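Local atomic coordinates of putative prolyl-tRNA synthetase (Leishmania major, PDB entry 5XIL), a protein that probably catalyses the ATP-dependent attachment of L-proline to tRNA(Pro), releasing AMP and diphosphate, to supply prolyl-tRNA for protein synthesis. Residues R154-Q159 against L264-I269; V114-Y119 against P257-W262; L133-N138 against W158-C163. All blocks are in the same frame, centred on the assembly; numbering follows the deposited sequence.

All three contacts lie in the class II catalytic core, within a construct that also carries the anticodon-binding and C-terminal domains. Along the chain, helix 111-122 comes first, followed by strands 131-139, 156-165 and 253-265. Strand 156-165 runs between the other two: interaction 3 joins it to 131-139, and interaction 1 joins it to the end of 253-265. Interaction 2 sets helix 111-122 against an earlier part of 253-265. The centres of interactions 1 and 3 are about 11 Å apart, those of 2 and 3 about 12 Å, and those of 1 and 2 about 21 Å. Together they tie the antiparallel sheet of the core to a helix packed on it, close to the second subunit.

Interaction 1 of 3, residues R154-Q159 against L264-I269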
loop_
_atom_site.group_PDB
_atom_site.type_symbol
_atom_site.label_atom_id
_atom_site.label_comp_id
_atom_site.label_asym_id
_atom_site.label_seq_id
_atom_site.Cartn_x
_atom_site.Cartn_y
_atom_site.Cartn_z
ATOM N N ARG A 154 0.871 -18.456 -11.594
ATOM C CA ARG A 154 0.093 -19.198 -10.595
ATOM C C ARG A 154 -0.221 -18.285 -9.400
ATOM O O ARG A 154 -1.298 -18.361 -8.844
ATOM C CB ARG A 154 0.819 -20.464 -10.128
ATOM N N GLU A 155 0.712 -17.416 -9.017
ATOM C CA GLU A 155 0.468 -16.440 -7.956
ATOM C C GLU A 155 0.719 -15.009 -8.477
ATOM O O GLU A 155 1.661 -14.758 -9.239
ATOM C CB GLU A 155 1.396 -16.731 -6.771
ATOM C CG GLU A 155 0.978 -16.065 -5.472
ATOM C CD GLU A 155 2.002 -16.328 -4.394
ATOM O OE1 GLU A 155 3.143 -15.857 -4.539
ATOM O OE2 GLU A 155 1.685 -17.035 -3.424
ATOM N N PHE A 156 -0.134 -14.072 -8.084
ATOM C CA PHE A 156 0.109 -12.709 -8.456
ATOM C C PHE A 156 -0.565 -11.797 -7.446
ATOM O O PHE A 156 -1.191 -12.249 -6.529
ATOM C CB PHE A 156 -0.360 -12.440 -9.906
ATOM C CG PHE A 156 -1.810 -12.712 -10.145
ATOM C CD1 PHE A 156 -2.772 -11.723 -9.904
ATOM C CD2 PHE A 156 -2.237 -13.965 -10.605
ATOM C CE1 PHE A 156 -4.127 -11.956 -10.139
ATOM C CE2 PHE A 156 -3.582 -14.212 -10.839
ATOM C CZ PHE A 156 -4.536 -13.217 -10.594
ATOM N N LEU A 157 -0.370 -10.515 -7.624
ATOM C CA LEU A 157 -0.947 -9.490 -6.784
ATOM C C LEU A 157 -1.909 -8.707 -7.598
ATOM O O LEU A 157 -1.694 -8.453 -8.793
ATOM C CB LEU A 157 0.131 -8.520 -6.311
ATOM C CG LEU A 157 1.446 -8.992 -5.688
ATOM C CD1 LEU A 157 2.005 -7.871 -4.815
ATOM C CD2 LEU A 157 1.167 -10.119 -4.793
ATOM N N TRP A 158 -2.965 -8.270 -6.950
ATOM C CA TRP A 158 -3.943 -7.451 -7.608
ATOM C C TRP A 158 -4.763 -6.674 -6.618
ATOM O O TRP A 158 -4.515 -6.699 -5.410
ATOM C CB TRP A 158 -4.788 -8.278 -8.531
ATOM C CG TRP A 158 -5.973 -8.979 -8.011
ATOM C CD1 TRP A 158 -6.170 -9.512 -6.790
ATOM C CD2 TRP A 158 -7.124 -9.304 -8.801
ATOM N NE1 TRP A 158 -7.434 -10.131 -6.739
ATOM C CE2 TRP A 158 -8.006 -10.040 -7.988
ATOM C CE3 TRP A 158 -7.502 -9.019 -10.147
ATOM C CZ2 TRP A 158 -9.281 -10.483 -8.462
ATOM C CZ3 TRP A 158 -8.770 -9.487 -10.622
ATOM C CH2 TRP A 158 -9.619 -10.222 -9.769
ATOM N N GLN A 159 -5.650 -5.935 -7.189
ATOM C CA GLN A 159 -6.552 -5.124 -6.537
ATOM C C GLN A 159 -7.936 -5.480 -7.107
ATOM O O GLN A 159 -8.097 -5.661 -8.305
ATOM C CB GLN A 159 -6.174 -3.695 -6.975
ATOM C CG GLN A 159 -7.151 -2.614 -6.928
ATOM C CD GLN A 159 -8.179 -2.681 -7.987
ATOM O OE1 GLN A 159 -7.891 -2.615 -9.178
ATOM N NE2 GLN A 159 -9.404 -2.802 -7.565
ATOM N N LEU A 264 -7.389 -5.094 -11.423
ATOM C CA LEU A 264 -6.156 -4.802 -12.184
ATOM C C LEU A 264 -5.013 -5.469 -11.416
ATOM O O LEU A 264 -4.962 -5.362 -10.168
ATOM C CB LEU A 264 -5.948 -3.294 -12.275
ATOM C CG LEU A 264 -4.699 -2.801 -13.007
ATOM C CD1 LEU A 264 -4.996 -1.530 -13.753
ATOM C CD2 LEU A 264 -3.570 -2.538 -12.001
ATOM N N SER A 265 -4.118 -6.153 -12.122
ATOM C CA SER A 265 -3.096 -6.988 -11.502
ATOM C C SER A 265 -1.668 -6.629 -11.992
ATOM O O SER A 265 -1.526 -5.783 -12.829
ATOM C CB SER A 265 -3.356 -8.431 -11.840
ATOM O OG SER A 265 -2.964 -8.770 -13.166
ATOM N N THR A 266 -0.682 -7.362 -11.487
ATOM C CA THR A 266 0.708 -7.208 -11.893
ATOM C C THR A 266 0.953 -7.599 -13.348
ATOM O O THR A 266 2.078 -7.429 -13.862
ATOM C CB THR A 266 1.608 -8.034 -10.986
ATOM O OG1 THR A 266 0.983 -9.268 -10.742
ATOM C CG2 THR A 266 1.783 -7.298 -9.700
ATOM N N ARG A 267 -0.084 -8.071 -14.043
ATOM C CA ARG A 267 -0.005 -8.129 -15.472
ATOM C C ARG A 267 0.416 -6.772 -16.103
ATOM O O ARG A 267 1.058 -6.747 -17.177
ATOM C CB ARG A 267 -1.312 -8.612 -16.103
ATOM C CG ARG A 267 -1.377 -8.308 -17.592
ATOM C CD ARG A 267 -2.642 -8.751 -18.207
ATOM N NE ARG A 267 -2.570 -10.193 -18.243
ATOM C CZ ARG A 267 -3.432 -10.938 -18.878
ATOM N NH1 ARG A 267 -4.423 -10.362 -19.523
ATOM N NH2 ARG A 267 -3.276 -12.255 -18.857
ATOM N N VAL A 268 0.051 -5.630 -15.440
ATOM C CA VAL A 268 0.448 -4.373 -16.007
ATOM C C VAL A 268 1.965 -4.311 -16.189
ATOM O O VAL A 268 2.449 -3.620 -17.125
ATOM C CB VAL A 268 -0.060 -3.130 -15.205
ATOM C CG1 VAL A 268 -1.565 -3.110 -15.011
ATOM C CG2 VAL A 268 0.619 -3.064 -13.880
ATOM N N ILE A 269 2.723 -4.963 -15.324
ATOM C CA ILE A 269 4.162 -4.880 -15.393
ATOM C C ILE A 269 4.652 -5.634 -16.658
ATOM O O ILE A 269 5.533 -5.178 -17.362
ATOM C CB ILE A 269 4.847 -5.471 -14.116
ATOM C CG1 ILE A 269 4.399 -4.669 -12.855
ATOM C CG2 ILE A 269 6.354 -5.558 -14.296
ATOM C CD1 ILE A 269 4.873 -5.268 -11.597
#
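The Phe-156 ring and CB of Trp-158 meet Ser-265 from alternate positions, two residues apart. CE1 of Phe-156 rests 4.0 Å above one face of the Trp-158 indole, displaced toward its rim, and CB of Glu-160 lies over the opposite face. CB of Ser-265 approaches the Phe-156 ring obliquely, 3.9 Å from its CD1. With CG of Trp-158 set between the backbone N and carbonyl carbon (chi1 86°), the indole swings away from 264-269, and CB makes the closest approaches, to Leu-264 O at 3.3 Å and to CB of Ser-265.

The backbones pair as antiparallel strands. Trp-158 and Ser-265 form a non-hydrogen-bonded pair; Gln-159 and Leu-264 form the hydrogen-bonded pair beside it, with Gln-159 N to Leu-264 O at 3.1 Å and Leu-264 N to Gln-159 O at 3.2 Å. One further bond, from Thr-266 N to Leu-157 O (3.1 Å), carries the hydrogen bonding one residue past the end of the second strand. There Ser-265 OG accepts from Arg-267 N at 3.1 Å, capping the incoming helix. Methyl CG2 of Thr-266 meets CB of Leu-157, and OE1 of Gln-159, bound by Tyr-182, lies 3.7 Å from CB of Leu-264.

Sequence and topology are consistent with class II motif 3, a strand running into a helix, here paired with the second strand of motif 2. Helix 40-60 packs on Leu-157, Gln-159 and Thr-266, helix 168-189 touches Leu-264 through Tyr-182, and Val-139 and Asn-137 of strand 131-139 pair with Phe-156 and Trp-158 along the other edge of strand 156-165.

Interaction 2 of 3, residues V114-Y119 against P257-W262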
loop_
_atom_site.group_PDB
_atom_site.type_symbol
_atom_site.label_atom_id
_atom_site.label_comp_id
_atom_site.label_asym_id
_atom_site.label_seq_id
_atom_site.Cartn_x
_atom_site.Cartn_y
_atom_site.Cartn_z
ATOM N N VAL A 114 -17.151 -15.518 -0.875
ATOM C CA VAL A 114 -16.824 -15.136 0.472
ATOM C C VAL A 114 -17.463 -13.795 0.883
ATOM O O VAL A 114 -17.896 -13.581 2.026
ATOM C CB VAL A 114 -15.285 -15.029 0.606
ATOM C CG1 VAL A 114 -14.928 -14.515 1.970
ATOM C CG2 VAL A 114 -14.627 -16.383 0.340
ATOM N N MET A 115 -17.476 -12.861 -0.054
ATOM C CA MET A 115 -17.902 -11.498 0.234
ATOM C C MET A 115 -19.427 -11.264 0.168
ATOM O O MET A 115 -19.965 -10.517 0.955
ATOM C CB MET A 115 -17.217 -10.567 -0.784
ATOM C CG MET A 115 -15.676 -10.428 -0.575
ATOM S SD MET A 115 -14.902 -9.400 -1.867
ATOM C CE MET A 115 -15.576 -7.772 -1.464
ATOM N N TYR A 116 -20.081 -11.835 -0.814
ATOM C CA TYR A 116 -21.440 -11.449 -1.094
ATOM C C TYR A 116 -22.452 -11.891 -0.015
ATOM O O TYR A 116 -23.461 -11.191 0.203
ATOM C CB TYR A 116 -21.826 -11.850 -2.506
ATOM C CG TYR A 116 -21.080 -11.059 -3.603
ATOM C CD1 TYR A 116 -20.161 -10.019 -3.293
ATOM C CD2 TYR A 116 -21.232 -11.386 -4.954
ATOM C CE1 TYR A 116 -19.481 -9.329 -4.309
ATOM C CE2 TYR A 116 -20.590 -10.658 -5.974
ATOM C CZ TYR A 116 -19.698 -9.646 -5.671
ATOM O OH TYR A 116 -19.009 -8.931 -6.697
ATOM N N PRO A 117 -22.119 -12.936 0.744
ATOM C CA PRO A 117 -22.959 -13.193 1.941
ATOM C C PRO A 117 -22.871 -12.045 2.921
ATOM O O PRO A 117 -23.867 -11.715 3.569
ATOM C CB PRO A 117 -22.354 -14.484 2.531
ATOM C CG PRO A 117 -21.782 -15.204 1.339
ATOM C CD PRO A 117 -21.285 -14.107 0.398
ATOM N N TYR A 118 -21.682 -11.441 3.096
ATOM C CA TYR A 118 -21.588 -10.304 3.955
ATOM C C TYR A 118 -22.315 -9.102 3.414
ATOM O O TYR A 118 -22.898 -8.335 4.208
ATOM C CB TYR A 118 -20.105 -10.005 4.398
ATOM C CG TYR A 118 -19.654 -11.076 5.345
ATOM C CD1 TYR A 118 -19.198 -12.295 4.877
ATOM C CD2 TYR A 118 -19.807 -10.911 6.721
ATOM C CE1 TYR A 118 -18.883 -13.356 5.741
ATOM C CE2 TYR A 118 -19.462 -11.939 7.610
ATOM C CZ TYR A 118 -19.000 -13.178 7.111
ATOM O OH TYR A 118 -18.644 -14.233 7.989
ATOM N N TYR A 119 -22.279 -8.894 2.098
ATOM C CA TYR A 119 -23.013 -7.816 1.491
ATOM C C TYR A 119 -24.509 -7.971 1.864
ATOM O O TYR A 119 -25.199 -7.012 2.156
ATOM C CB TYR A 119 -22.834 -7.813 -0.040
ATOM C CG TYR A 119 -21.558 -7.094 -0.488
ATOM C CD1 TYR A 119 -20.368 -7.242 0.239
ATOM C CD2 TYR A 119 -21.535 -6.266 -1.611
ATOM C CE1 TYR A 119 -19.184 -6.597 -0.175
ATOM C CE2 TYR A 119 -20.338 -5.615 -2.036
ATOM C CZ TYR A 119 -19.195 -5.788 -1.288
ATOM O OH TYR A 119 -18.003 -5.168 -1.583
ATOM N N PRO A 257 -29.899 -4.705 -5.218
ATOM C CA PRO A 257 -28.908 -3.713 -5.622
ATOM C C PRO A 257 -28.255 -4.086 -6.944
ATOM O O PRO A 257 -28.208 -5.272 -7.274
ATOM C CB PRO A 257 -27.831 -3.817 -4.565
ATOM C CG PRO A 257 -28.463 -4.450 -3.410
ATOM C CD PRO A 257 -29.577 -5.318 -3.945
ATOM N N TRP A 258 -27.694 -3.061 -7.602
ATOM C CA TRP A 258 -26.899 -3.175 -8.787
ATOM C C TRP A 258 -25.420 -3.235 -8.401
ATOM O O TRP A 258 -24.895 -2.330 -7.737
ATOM C CB TRP A 258 -27.211 -2.000 -9.662
ATOM C CG TRP A 258 -28.679 -1.967 -10.058
ATOM C CD1 TRP A 258 -29.738 -1.473 -9.292
ATOM C CD2 TRP A 258 -29.275 -2.548 -11.229
ATOM N NE1 TRP A 258 -30.936 -1.718 -9.960
ATOM C CE2 TRP A 258 -30.679 -2.348 -11.143
ATOM C CE3 TRP A 258 -28.755 -3.140 -12.379
ATOM C CZ2 TRP A 258 -31.557 -2.751 -12.155
ATOM C CZ3 TRP A 258 -29.612 -3.563 -13.351
ATOM C CH2 TRP A 258 -31.008 -3.403 -13.218
ATOM N N GLN A 259 -24.750 -4.303 -8.807
ATOM C CA GLN A 259 -23.392 -4.551 -8.413
ATOM C C GLN A 259 -22.400 -4.460 -9.591
ATOM O O GLN A 259 -22.731 -4.633 -10.768
ATOM C CB GLN A 259 -23.303 -5.946 -7.762
ATOM C CG GLN A 259 -23.896 -5.969 -6.379
ATOM C CD GLN A 259 -23.890 -7.329 -5.773
ATOM O OE1 GLN A 259 -24.898 -8.058 -5.796
ATOM N NE2 GLN A 259 -22.742 -7.722 -5.286
ATOM N N ASN A 260 -21.179 -4.134 -9.232
ATOM C CA ASN A 260 -20.065 -4.189 -10.153
ATOM C C ASN A 260 -18.850 -4.759 -9.454
ATOM O O ASN A 260 -18.808 -4.909 -8.223
ATOM C CB ASN A 260 -19.782 -2.813 -10.760
ATOM C CG ASN A 260 -19.289 -1.760 -9.728
ATOM O OD1 ASN A 260 -18.470 -2.029 -8.863
ATOM N ND2 ASN A 260 -19.798 -0.554 -9.857
ATOM N N SER A 261 -17.886 -5.163 -10.271
ATOM C CA SER A 261 -16.624 -5.610 -9.790
ATOM C C SER A 261 -15.558 -5.268 -10.824
ATOM O O SER A 261 -15.846 -5.077 -11.972
ATOM C CB SER A 261 -16.589 -7.083 -9.377
ATOM O OG SER A 261 -16.644 -7.889 -10.486
ATOM N N TRP A 262 -14.326 -5.189 -10.362
ATOM C CA TRP A 262 -13.284 -4.641 -11.193
ATOM C C TRP A 262 -11.964 -5.012 -10.623
ATOM O O TRP A 262 -11.844 -5.040 -9.417
ATOM C CB TRP A 262 -13.483 -3.121 -11.334
ATOM C CG TRP A 262 -14.089 -2.395 -10.134
ATOM C CD1 TRP A 262 -15.435 -2.231 -9.866
ATOM C CD2 TRP A 262 -13.419 -1.741 -9.067
ATOM N NE1 TRP A 262 -15.622 -1.579 -8.708
ATOM C CE2 TRP A 262 -14.424 -1.210 -8.212
ATOM C CE3 TRP A 262 -12.076 -1.445 -8.790
ATOM C CZ2 TRP A 262 -14.132 -0.450 -7.084
ATOM C CZ3 TRP A 262 -11.791 -0.722 -7.659
ATOM C CH2 TRP A 262 -12.821 -0.222 -6.822
HETATM O O HOH W 1 -20.171 -6.440 -6.016
HETATM O O HOH W 2 -17.833 -10.071 -9.170
#
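Gln-259 reaches from strand 253-265 to the ring of Tyr-116 on helix 111-122, and the direct packing rests mainly on this pair. NE2 of Gln-259 stands 3.5 Å above the Tyr-116 ring, over its centre, with the amide plane turned 66° from that of the ring. A side chain extended beyond CG (chi2 177°) carries the amide across the gap between helix and strand. NE2 approaches Tyr-119 obliquely, 4.1 Å from CD2; separately, CD1 of Tyr-116 lies over the centre of one face of that ring.

Two waters supply the polar links. The first accepts a hydrogen bond from Gln-259 NE2 at 3.0 Å and donates one to Asn-260 O, also at 3.0 Å; its bond to Tyr-116 OH is weak. The second joins Tyr-116 OH, at 3.0 Å, to Ser-261 OG, at 2.8 Å.

Direct hydrogen bonds go to strand 156-165, the neighbour of 253-265 in the sheet: Tyr-116 OH pairs with His-162 ND1 and Tyr-119 OH with His-162 O. Phe-237 meets the Tyr-116 ring edge-to-face.

This chemistry implies that the link to strand 253-265 is indirect, an amide over an aromatic face and water bridges, while the direct bonds of the two tyrosines go to His-162. The Tyr-116 hydroxyl is thus gripped by His-162 and by the second water, with weaker help from the first, which should fix the position of its ring.

Interaction 3 of 3, residues L133-N138 against W158-C163; sequences LNMWNN and WQEGHC
Glu-160 OE2, 3.8 Å from the methyl CE of Met-135, is gripped by the hydroxyl of Ser-111 and, more weakly, by Trp-158 NE1. The other carboxylate oxygen, OE1, accepts from His-162 NE2 at 2.7 Å; OE1 lies in the plane of the His-162 ring, whereas NE2 meets it from above the carboxylate plane. Two bonded oxygens hold the group in place beside Met-135, whose side chain runs alongside that of Glu-160 in the same direction.

Asn-137 and Trp-158 likewise lie side by side. OD1 of Asn-137 reaches the edge of the indole, 3.4 Å from CD1 of Trp-158, with the amide and ring planes 42° apart.

Strands 131-139 and 156-165 are antiparallel and, with the loop joining them, are consistent with motif 2 of class II synthetases. Hydrogen-bonded pairs at Leu-133 with His-162, Met-135 with Glu-160 and Asn-137 with Trp-158 alternate with non-hydrogen-bonded ones, and at one of these, opposite Asn-134, Gly-161 CA comes to 3.2 Å from Leu-133 O.

Asn-134, Trp-136 and Gln-159 occupy the opposite face from Met-135 and Glu-160. With CG anti to the backbone N and the chain bent at chi2 (-74°), the Gln-159 amide turns to Asn-134: NE2 donates to Asn-134 OD1 (2.9 Å) where the two side chains cross at about a right angle, while OE1 is bonded to Tyr-182 OH. CB of Gln-159 lies over the Trp-136 indole in a CH-pi contact, 3.5 Å from the centroid of the six-membered ring. Helix 40-60 covers this side with Leu-53, which touches both Trp-136 and Gln-159, and Asn-134 ND2 binds Asp-64.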
loop_
_atom_site.group_PDB
_atom_site.type_symbol
_atom_site.label_atom_id
_atom_site.label_comp_id
_atom_site.label_asym_id
_atom_site.label_seq_id
_atom_site.Cartn_x
_atom_site.Cartn_y
_atom_site.Cartn_z
ATOM N N LEU A 133 -16.264 -1.350 -1.727
ATOM C CA LEU A 133 -15.111 -1.967 -1.042
ATOM C C LEU A 133 -14.037 -2.450 -2.034
ATOM O O LEU A 133 -14.375 -2.976 -3.103
ATOM C CB LEU A 133 -15.557 -3.117 -0.155
ATOM C CG LEU A 133 -16.554 -2.734 0.995
ATOM C CD1 LEU A 133 -17.105 -3.951 1.682
ATOM C CD2 LEU A 133 -15.965 -1.762 1.992
ATOM N N ASN A 134 -12.778 -2.266 -1.665
ATOM C CA ASN A 134 -11.652 -2.652 -2.415
ATOM C C ASN A 134 -10.699 -3.398 -1.537
ATOM O O ASN A 134 -10.545 -3.109 -0.332
ATOM C CB ASN A 134 -10.965 -1.376 -2.947
ATOM C CG ASN A 134 -9.720 -1.669 -3.734
ATOM O OD1 ASN A 134 -9.798 -2.346 -4.761
ATOM N ND2 ASN A 134 -8.557 -1.251 -3.230
ATOM N N MET A 135 -9.970 -4.317 -2.146
ATOM C CA MET A 135 -8.934 -5.073 -1.475
ATOM C C MET A 135 -7.694 -5.147 -2.352
ATOM O O MET A 135 -7.817 -5.284 -3.560
ATOM C CB MET A 135 -9.425 -6.499 -1.294
ATOM C CG MET A 135 -10.559 -6.620 -0.356
ATOM S SD MET A 135 -11.088 -8.368 -0.236
ATOM C CE MET A 135 -11.661 -8.646 -1.886
ATOM N N TRP A 136 -6.542 -4.964 -1.754
ATOM C CA TRP A 136 -5.235 -5.193 -2.376
ATOM C C TRP A 136 -4.771 -6.535 -1.903
ATOM O O TRP A 136 -4.567 -6.739 -0.720
ATOM C CB TRP A 136 -4.240 -4.100 -1.992
ATOM C CG TRP A 136 -4.554 -2.799 -2.632
ATOM C CD1 TRP A 136 -5.290 -1.779 -2.093
ATOM C CD2 TRP A 136 -4.195 -2.360 -3.962
ATOM N NE1 TRP A 136 -5.395 -0.762 -2.990
ATOM C CE2 TRP A 136 -4.719 -1.069 -4.132
ATOM C CE3 TRP A 136 -3.449 -2.906 -4.985
ATOM C CZ2 TRP A 136 -4.536 -0.333 -5.296
ATOM C CZ3 TRP A 136 -3.293 -2.186 -6.150
ATOM C CH2 TRP A 136 -3.841 -0.914 -6.296
ATOM N N ASN A 137 -4.689 -7.529 -2.754
ATOM C CA ASN A 137 -4.205 -8.785 -2.203
ATOM C C ASN A 137 -3.570 -9.685 -3.194
ATOM O O ASN A 137 -3.440 -9.330 -4.354
ATOM C CB ASN A 137 -5.288 -9.508 -1.418
ATOM C CG ASN A 137 -6.508 -9.791 -2.241
ATOM O OD1 ASN A 137 -6.416 -10.161 -3.412
ATOM N ND2 ASN A 137 -7.664 -9.661 -1.614
ATOM N N ASN A 138 -3.164 -10.858 -2.729
ATOM C CA ASN A 138 -2.496 -11.814 -3.589
ATOM C C ASN A 138 -3.325 -13.042 -3.893
ATOM O O ASN A 138 -3.630 -13.826 -3.007
ATOM C CB ASN A 138 -1.127 -12.161 -3.023
ATOM C CG ASN A 138 -1.183 -12.577 -1.596
ATOM O OD1 ASN A 138 -1.155 -11.751 -0.680
ATOM N ND2 ASN A 138 -1.262 -13.872 -1.389
ATOM N N TRP A 158 -2.965 -8.270 -6.950
ATOM C CA TRP A 158 -3.943 -7.451 -7.608
ATOM C C TRP A 158 -4.763 -6.674 -6.618
ATOM O O TRP A 158 -4.515 -6.699 -5.410
ATOM C CB TRP A 158 -4.788 -8.278 -8.531
ATOM C CG TRP A 158 -5.973 -8.979 -8.011
ATOM C CD1 TRP A 158 -6.170 -9.512 -6.790
ATOM C CD2 TRP A 158 -7.124 -9.304 -8.801
ATOM N NE1 TRP A 158 -7.434 -10.131 -6.739
ATOM C CE2 TRP A 158 -8.006 -10.040 -7.988
ATOM C CE3 TRP A 158 -7.502 -9.019 -10.147
ATOM C CZ2 TRP A 158 -9.281 -10.483 -8.462
ATOM C CZ3 TRP A 158 -8.770 -9.487 -10.622
ATOM C CH2 TRP A 158 -9.619 -10.222 -9.769
ATOM N N GLN A 159 -5.650 -5.935 -7.189
ATOM C CA GLN A 159 -6.552 -5.124 -6.537
ATOM C C GLN A 159 -7.936 -5.480 -7.107
ATOM O O GLN A 159 -8.097 -5.661 -8.305
ATOM C CB GLN A 159 -6.174 -3.695 -6.975
ATOM C CG GLN A 159 -7.151 -2.614 -6.928
ATOM C CD GLN A 159 -8.179 -2.681 -7.987
ATOM O OE1 GLN A 159 -7.891 -2.615 -9.178
ATOM N NE2 GLN A 159 -9.404 -2.802 -7.565
ATOM N N GLU A 160 -8.877 -5.736 -6.236
ATOM C CA GLU A 160 -10.218 -5.934 -6.788
ATOM C C GLU A 160 -11.265 -5.217 -5.928
ATOM O O GLU A 160 -11.157 -5.219 -4.715
ATOM C CB GLU A 160 -10.535 -7.422 -6.854
ATOM C CG GLU A 160 -10.637 -8.065 -5.530
ATOM C CD GLU A 160 -11.048 -9.573 -5.577
ATOM O OE1 GLU A 160 -12.084 -9.954 -6.215
ATOM O OE2 GLU A 160 -10.257 -10.338 -4.965
ATOM N N GLY A 161 -12.182 -4.577 -6.579
ATOM C CA GLY A 161 -13.200 -3.766 -5.991
ATOM C C GLY A 161 -14.530 -4.444 -6.291
ATOM O O GLY A 161 -14.723 -5.047 -7.365
ATOM N N HIS A 162 -15.456 -4.278 -5.348
ATOM C CA HIS A 162 -16.846 -4.834 -5.463
ATOM C C HIS A 162 -17.778 -3.809 -4.865
ATOM O O HIS A 162 -17.652 -3.428 -3.666
ATOM C CB HIS A 162 -17.023 -6.172 -4.761
ATOM C CG HIS A 162 -16.083 -7.244 -5.204
ATOM N ND1 HIS A 162 -16.490 -8.307 -5.986
ATOM C CD2 HIS A 162 -14.762 -7.433 -4.974
ATOM C CE1 HIS A 162 -15.453 -9.110 -6.217
ATOM N NE2 HIS A 162 -14.388 -8.580 -5.641
ATOM N N CYS A 163 -18.703 -3.322 -5.673
ATOM C CA CYS A 163 -19.645 -2.314 -5.231
ATOM C C CYS A 163 -21.097 -2.759 -5.491
ATOM O O CYS A 163 -21.386 -3.514 -6.400
ATOM C CB CYS A 163 -19.348 -0.982 -5.951
ATOM S SG CYS A 163 -17.600 -0.420 -5.623
#